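Local coordinates for protein acetyl-CoA acetyltransferase (Bacillus anthracis, PDB 3SS6) that probably catalyses the reversible thiolase reaction that joins two acetyl-CoA molecules into acetoacetyl-CoA and releases coenzyme A, at residues A97-A102 / V387-E392; M103-Q106 / V112-A115; L258-E263 / A275-Y280. All blocks are in the same frame, centred on the assembly; numbering follows the deposited sequence.

Interaction 1 of 3, residues A97-A102 / V387-E392; sequences AIMSAA and VALFIE. With K (potassium ion), chain F.
In the helix-on-sheet core of the thiolase fold, M99 and I98 of helix 93-107 rest on V387 and L389 of strand 385-393. The two short segments pass with their axes 10.2 Å apart, their directions 56° from each other. M99 has the largest share of the interface. Its SD lies 3.4 Å from CG1 of V387, and the bend at chi3 (56°) turns the chain end back so that CE also rests on that methyl, 3.9 Å from V387 CG1. Holding CG1 anti to its backbone N, V387 meets the thioether with this single branch. Next along the strand, L389 points its forked end at the helix, one methyl to each residue: CD2 is 4.1 Å from CG2 of I98, the side chains crossing at about a right angle, while CD1 is 4.4 Å from CG of M99. The interface is apolar and buried throughout. M99 continues onto Y280 and V282 of the adjoining strand 275-284, while I98 reaches L258 and L260 of strand 252-262, in the N-terminal half. S100 serves the subunit interface instead. Its OG binds the potassium ion at 2.9 Å, and Y85 OH together with Y85 and S100 of the second subunit completes four protein oxygens around the ion; Q96 also hydrogen-bonds S100 OG. The helix starts just after Cys91, S-hydroxylated here and probably the nucleophile, as in other thiolases. A buried helix that leads away from this cysteine and is sandwiched between the sheets of the N- and C-terminal halves is characteristic of the five-layered thiolase fold.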
# COMPACT_ATOMS: atom_id res chain seq x y z
N ALA A 97 -12.69 17.23 -25.93
CA ALA A 97 -11.50 17.09 -26.77
C ALA A 97 -11.84 17.44 -28.22
O ALA A 97 -11.08 18.12 -28.90
CB ALA A 97 -10.90 15.68 -26.67
N ILE A 98 -12.98 16.95 -28.69
CA ILE A 98 -13.42 17.25 -30.04
C ILE A 98 -13.72 18.74 -30.19
O ILE A 98 -13.39 19.34 -31.21
CB ILE A 98 -14.65 16.41 -30.41
CG1 ILE A 98 -14.24 14.93 -30.50
CG2 ILE A 98 -15.28 16.91 -31.72
CD1 ILE A 98 -15.42 13.97 -30.45
N MET A 99 -14.35 19.33 -29.18
CA MET A 99 -14.66 20.76 -29.22
C MET A 99 -13.40 21.63 -29.23
O MET A 99 -13.32 22.62 -29.97
CB MET A 99 -15.57 21.15 -28.04
CG MET A 99 -16.94 20.48 -28.15
SD MET A 99 -17.74 20.26 -26.55
CE MET A 99 -17.73 21.94 -25.92
N SER A 100 -12.42 21.23 -28.43
CA SER A 100 -11.16 21.95 -28.36
C SER A 100 -10.40 21.83 -29.69
O SER A 100 -9.78 22.80 -30.14
CB SER A 100 -10.32 21.44 -27.19
OG SER A 100 -10.90 21.84 -25.96
N ALA A 101 -10.49 20.67 -30.32
CA ALA A 101 -9.91 20.49 -31.65
C ALA A 101 -10.60 21.43 -32.64
O ALA A 101 -9.95 22.10 -33.46
CB ALA A 101 -10.05 19.04 -32.12
N ALA A 102 -11.93 21.49 -32.56
CA ALA A 102 -12.67 22.37 -33.45
C ALA A 102 -12.25 23.83 -33.25
O ALA A 102 -12.09 24.58 -34.22
CB ALA A 102 -14.17 22.20 -33.25
N VAL A 387 -22.95 18.86 -21.81
CA VAL A 387 -22.25 19.28 -23.02
C VAL A 387 -23.01 18.73 -24.21
O VAL A 387 -23.52 17.62 -24.15
CB VAL A 387 -20.80 18.77 -23.02
CG1 VAL A 387 -20.05 19.28 -24.24
CG2 VAL A 387 -20.09 19.21 -21.74
N ALA A 388 -23.11 19.52 -25.28
CA ALA A 388 -23.79 19.07 -26.50
C ALA A 388 -23.01 19.45 -27.75
O ALA A 388 -22.40 20.53 -27.82
CB ALA A 388 -25.21 19.62 -26.56
N LEU A 389 -23.05 18.56 -28.74
CA LEU A 389 -22.33 18.73 -29.99
C LEU A 389 -23.32 18.57 -31.13
O LEU A 389 -24.12 17.63 -31.14
CB LEU A 389 -21.22 17.67 -30.08
CG LEU A 389 -20.34 17.73 -31.33
CD1 LEU A 389 -19.59 19.05 -31.40
CD2 LEU A 389 -19.36 16.56 -31.31
N PHE A 390 -23.28 19.50 -32.09
CA PHE A 390 -24.27 19.54 -33.17
C PHE A 390 -23.54 19.31 -34.48
O PHE A 390 -22.60 20.03 -34.81
CB PHE A 390 -24.98 20.90 -33.17
CG PHE A 390 -25.74 21.16 -31.91
CD1 PHE A 390 -27.11 20.97 -31.85
CD2 PHE A 390 -25.06 21.55 -30.76
CE1 PHE A 390 -27.81 21.18 -30.67
CE2 PHE A 390 -25.75 21.77 -29.57
CZ PHE A 390 -27.12 21.59 -29.52
N ILE A 391 -23.95 18.28 -35.21
CA ILE A 391 -23.25 17.90 -36.43
C ILE A 391 -24.20 17.69 -37.61
O ILE A 391 -25.40 17.47 -37.43
CB ILE A 391 -22.41 16.62 -36.25
CG1 ILE A 391 -23.31 15.43 -35.97
CG2 ILE A 391 -21.38 16.79 -35.12
CD1 ILE A 391 -22.58 14.10 -36.06
N GLU A 392 -23.65 17.79 -38.81
CA GLU A 392 -24.40 17.44 -40.02
C GLU A 392 -23.59 16.44 -40.82
O GLU A 392 -22.44 16.71 -41.17
CB GLU A 392 -24.69 18.69 -40.87
CG GLU A 392 -25.65 19.66 -40.19
CD GLU A 392 -25.88 20.95 -40.96
OE1 GLU A 392 -25.12 21.26 -41.90
OE2 GLU A 392 -26.84 21.67 -40.60
K K F . -8.79 23.67 -25.02

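Interaction 2 of 3, residues M103-Q106 / V112-A115; sequences MQIQ and VVVA
V113 gives up more surface here than any other residue, and it does so through one methyl, CG2, which both I105 and Q104 touch. From I105 come the last two carbons of the longer branch: CG1 lies 3.9 Å and CD1 4.0 Å from CG2 of V113. That branch leaves anti to its own carbonyl carbon (chi1 -65°), runs past the valine obliquely and reaches the methyl with its flank as well as its end. V113 offers CG2 because its CG1 takes the place anti to the backbone N, and this other branch reaches A101 one turn earlier on the helix. I105 and V112 have the nearest CA atoms, 7.1 Å apart, but V112 points away, and the contact is made by the side chain of V113. The pairing sits where helix 93-107, after a short loop, gives way to strand 112-120, the last step of a beta-alpha-beta crossover that begins with strand 83-88; strand 53-57 lies between these two parallel strands in the sheet. Q104 comes to V113 at about a right angle. Extended beyond CG, it places OE1 at 3.9 Å from V113 CG2, a van der Waals contact and not a polar one. The amide's polar partners lie elsewhere: OE1 hydrogen-bonds S110 OG in the connecting loop and NE2 hydrogen-bonds E53 OE1, an arrangement that fixes which way the amide is turned. On the side of the second subunit, Q104 packs against M103 of that neighbouring chain, while I105 extends the apolar layer to L260 and V7.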
# COMPACT_ATOMS: atom_id res chain seq x y z
N MET A 103 -12.06 24.23 -31.99
CA MET A 103 -11.63 25.60 -31.72
C MET A 103 -10.30 25.90 -32.39
O MET A 103 -10.14 26.94 -33.02
CB MET A 103 -11.53 25.88 -30.22
CG MET A 103 -12.87 25.81 -29.50
SD MET A 103 -12.85 26.58 -27.85
CE MET A 103 -11.75 25.49 -26.95
N GLN A 104 -9.33 25.00 -32.24
CA GLN A 104 -8.03 25.21 -32.86
C GLN A 104 -8.16 25.34 -34.37
O GLN A 104 -7.51 26.17 -35.00
CB GLN A 104 -7.06 24.07 -32.53
CG GLN A 104 -6.63 24.04 -31.08
CD GLN A 104 -5.44 23.13 -30.84
OE1 GLN A 104 -5.02 22.38 -31.72
NE2 GLN A 104 -4.88 23.19 -29.64
N ILE A 105 -9.00 24.50 -34.97
CA ILE A 105 -9.17 24.54 -36.42
C ILE A 105 -9.90 25.80 -36.87
O ILE A 105 -9.51 26.44 -37.84
CB ILE A 105 -9.89 23.27 -36.92
CG1 ILE A 105 -8.99 22.05 -36.65
CG2 ILE A 105 -10.26 23.41 -38.42
CD1 ILE A 105 -9.71 20.71 -36.77
N GLN A 106 -10.96 26.16 -36.15
CA GLN A 106 -11.69 27.38 -36.51
C GLN A 106 -10.77 28.59 -36.52
O GLN A 106 -10.89 29.47 -37.39
CB GLN A 106 -12.84 27.62 -35.54
CG GLN A 106 -13.95 26.57 -35.56
CD GLN A 106 -14.93 26.79 -34.41
OE1 GLN A 106 -14.94 26.05 -33.41
NE2 GLN A 106 -15.74 27.84 -34.53
N VAL A 112 -5.03 20.30 -38.97
CA VAL A 112 -5.48 18.92 -38.78
C VAL A 112 -5.31 18.55 -37.30
O VAL A 112 -4.23 18.71 -36.74
CB VAL A 112 -4.62 17.94 -39.62
CG1 VAL A 112 -5.05 16.49 -39.37
CG2 VAL A 112 -4.75 18.25 -41.11
N VAL A 113 -6.38 18.08 -36.66
CA VAL A 113 -6.28 17.63 -35.27
C VAL A 113 -6.92 16.25 -35.13
O VAL A 113 -7.97 15.99 -35.71
CB VAL A 113 -7.01 18.59 -34.32
CG1 VAL A 113 -6.87 18.11 -32.85
CG2 VAL A 113 -6.47 20.00 -34.48
N VAL A 114 -6.26 15.37 -34.37
CA VAL A 114 -6.82 14.06 -34.04
C VAL A 114 -7.32 14.17 -32.60
O VAL A 114 -6.57 14.53 -31.70
CB VAL A 114 -5.76 12.96 -34.16
CG1 VAL A 114 -6.34 11.63 -33.73
CG2 VAL A 114 -5.27 12.87 -35.61
N ALA A 115 -8.60 13.90 -32.39
CA ALA A 115 -9.18 14.18 -31.07
C ALA A 115 -10.19 13.13 -30.69
O ALA A 115 -10.88 12.57 -31.54
CB ALA A 115 -9.84 15.55 -31.06

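Interaction 3 of 3, residues L258-E263 / A275-Y280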
# COMPACT_ATOMS: atom_id res chain seq x y z
N LEU A 258 -11.49 10.87 -33.60
CA LEU A 258 -11.90 11.46 -34.87
C LEU A 258 -10.70 12.17 -35.49
O LEU A 258 -9.82 12.65 -34.78
CB LEU A 258 -13.00 12.51 -34.65
CG LEU A 258 -14.43 12.08 -34.33
CD1 LEU A 258 -14.47 11.27 -33.04
CD2 LEU A 258 -15.26 13.34 -34.22
N VAL A 259 -10.68 12.26 -36.82
CA VAL A 259 -9.74 13.15 -37.49
C VAL A 259 -10.54 14.36 -37.95
O VAL A 259 -11.56 14.21 -38.65
CB VAL A 259 -9.05 12.49 -38.71
CG1 VAL A 259 -8.16 13.51 -39.43
CG2 VAL A 259 -8.23 11.26 -38.26
N LEU A 260 -10.11 15.55 -37.53
CA LEU A 260 -10.79 16.78 -37.89
C LEU A 260 -9.85 17.68 -38.66
O LEU A 260 -8.64 17.67 -38.41
CB LEU A 260 -11.26 17.52 -36.62
CG LEU A 260 -12.22 16.75 -35.71
CD1 LEU A 260 -11.46 16.03 -34.56
CD2 LEU A 260 -13.24 17.71 -35.13
N MET A 261 -10.38 18.47 -39.59
CA MET A 261 -9.55 19.43 -40.30
C MET A 261 -10.42 20.57 -40.81
O MET A 261 -11.65 20.52 -40.72
CB MET A 261 -8.79 18.75 -41.46
CG MET A 261 -9.71 18.21 -42.57
SD MET A 261 -8.78 17.35 -43.86
CE MET A 261 -8.19 15.93 -42.93
N SER A 262 -9.80 21.64 -41.30
CA SER A 262 -10.58 22.71 -41.89
C SER A 262 -11.24 22.19 -43.16
O SER A 262 -10.72 21.30 -43.83
CB SER A 262 -9.71 23.93 -42.20
OG SER A 262 -8.77 23.62 -43.22
N GLU A 263 -12.41 22.74 -43.48
CA GLU A 263 -13.07 22.34 -44.71
C GLU A 263 -12.19 22.65 -45.93
O GLU A 263 -12.20 21.91 -46.91
CB GLU A 263 -14.43 23.02 -44.83
CG GLU A 263 -15.27 22.42 -45.96
CD GLU A 263 -16.74 22.81 -45.88
OE1 GLU A 263 -17.10 23.65 -45.04
OE2 GLU A 263 -17.53 22.26 -46.68
N ALA A 275 -18.69 14.33 -42.07
CA ALA A 275 -19.58 15.23 -41.35
C ALA A 275 -18.92 16.57 -41.09
O ALA A 275 -17.70 16.70 -41.19
CB ALA A 275 -19.98 14.59 -40.01
N ARG A 276 -19.74 17.57 -40.75
CA ARG A 276 -19.24 18.86 -40.29
C ARG A 276 -19.74 19.14 -38.88
O ARG A 276 -20.80 18.64 -38.47
CB ARG A 276 -19.66 19.99 -41.24
CG ARG A 276 -21.16 20.31 -41.19
CD ARG A 276 -21.51 21.58 -41.99
NE ARG A 276 -21.28 21.41 -43.42
CZ ARG A 276 -20.19 21.84 -44.06
NH1 ARG A 276 -19.22 22.48 -43.40
NH2 ARG A 276 -20.07 21.63 -45.37
N ILE A 277 -18.99 19.93 -38.14
CA ILE A 277 -19.46 20.40 -36.85
C ILE A 277 -20.15 21.74 -37.05
O ILE A 277 -19.57 22.67 -37.63
CB ILE A 277 -18.31 20.52 -35.83
CG1 ILE A 277 -17.79 19.12 -35.48
CG2 ILE A 277 -18.80 21.21 -34.56
CD1 ILE A 277 -16.48 19.11 -34.68
N VAL A 278 -21.40 21.86 -36.62
CA VAL A 278 -22.08 23.15 -36.74
C VAL A 278 -22.19 23.95 -35.45
O VAL A 278 -22.48 25.15 -35.49
CB VAL A 278 -23.47 23.04 -37.41
CG1 VAL A 278 -23.33 22.52 -38.85
CG2 VAL A 278 -24.39 22.16 -36.60
N GLY A 279 -21.95 23.31 -34.30
CA GLY A 279 -21.99 24.01 -33.03
C GLY A 279 -21.75 23.11 -31.84
O GLY A 279 -21.73 21.90 -31.97
N TYR A 280 -21.53 23.72 -30.68
CA TYR A 280 -21.37 22.97 -29.44
C TYR A 280 -21.69 23.89 -28.28
O TYR A 280 -21.60 25.11 -28.41
CB TYR A 280 -19.95 22.39 -29.30
CG TYR A 280 -18.85 23.34 -29.71
CD1 TYR A 280 -18.34 24.29 -28.83
CD2 TYR A 280 -18.33 23.31 -31.01
CE1 TYR A 280 -17.35 25.17 -29.22
CE2 TYR A 280 -17.35 24.19 -31.40
CZ TYR A 280 -16.85 25.11 -30.50
OH TYR A 280 -15.87 26.01 -30.88
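E263 and R276 form a two-pronged salt bridge, with the arginine approaching end-on. R276 NH1 donates to E263 OE1 over 2.9 Å and R276 NH2 to E263 OE2 over 2.9 Å, both bonds nearly straight. The carboxylate lies at the guanidinium edge, and both oxygens are close to the guanidinium plane; seen from the acid, however, the nitrogens come in from above the carboxylate, whose plane is turned 47° from that of the arginine. E263 spans the distance with an extended chain, CG anti to its backbone N (chi1 -169°). R276 instead bends at chi3 (66°), which brings its tip round to the acid. Deeper in, the terminal methyls of two branches meet, L260 CD2 lying 3.6 Å from CD1 of I277, with the side chains at about a right angle. Strand 7-19 separates strands 252-262 and 275-284. The two segments run nearly at right angles, and helix 263-269 connects the last strand of the N-terminal half to the first strand of the C-terminal half, a junction that follows from the two-half thiolase fold. V7 of the middle strand packs against L260, and N6 ND2 gives E263 OE1 a further hydrogen bond. E263 is the first residue after S262, the N-cap of helix 263-269, whose OG caps K265 N. R276 also rests against E392 and L394 near the C terminus, and I277 packs on L389. Farther along the strand, V278 and G279 both face F390 in a classic beta bulge.

Overall arrangement
From the N terminus, the first segment met is on helix 93-107, whose earlier turns belong to interaction 1 and later turns to interaction 2. Interaction 2 closes almost at once, across the short loop into strand 112-120. Later, interaction 3 opens on strand 252-262 and closes on strand 275-284, in series with interaction 2. Interaction 1 closes last, on strand 385-393 near the C terminus, so its long loop encloses both others. Strands 112-120 and 252-262 are neighbours in the N-terminal half, and 275-284 and 385-393 in the C-terminal half, with helix 93-107 between. Q106 OE1 and Y280 OH, 2.7 Å apart, link interactions 2 and 3 directly, tying helix to sheet across both thiolase halves.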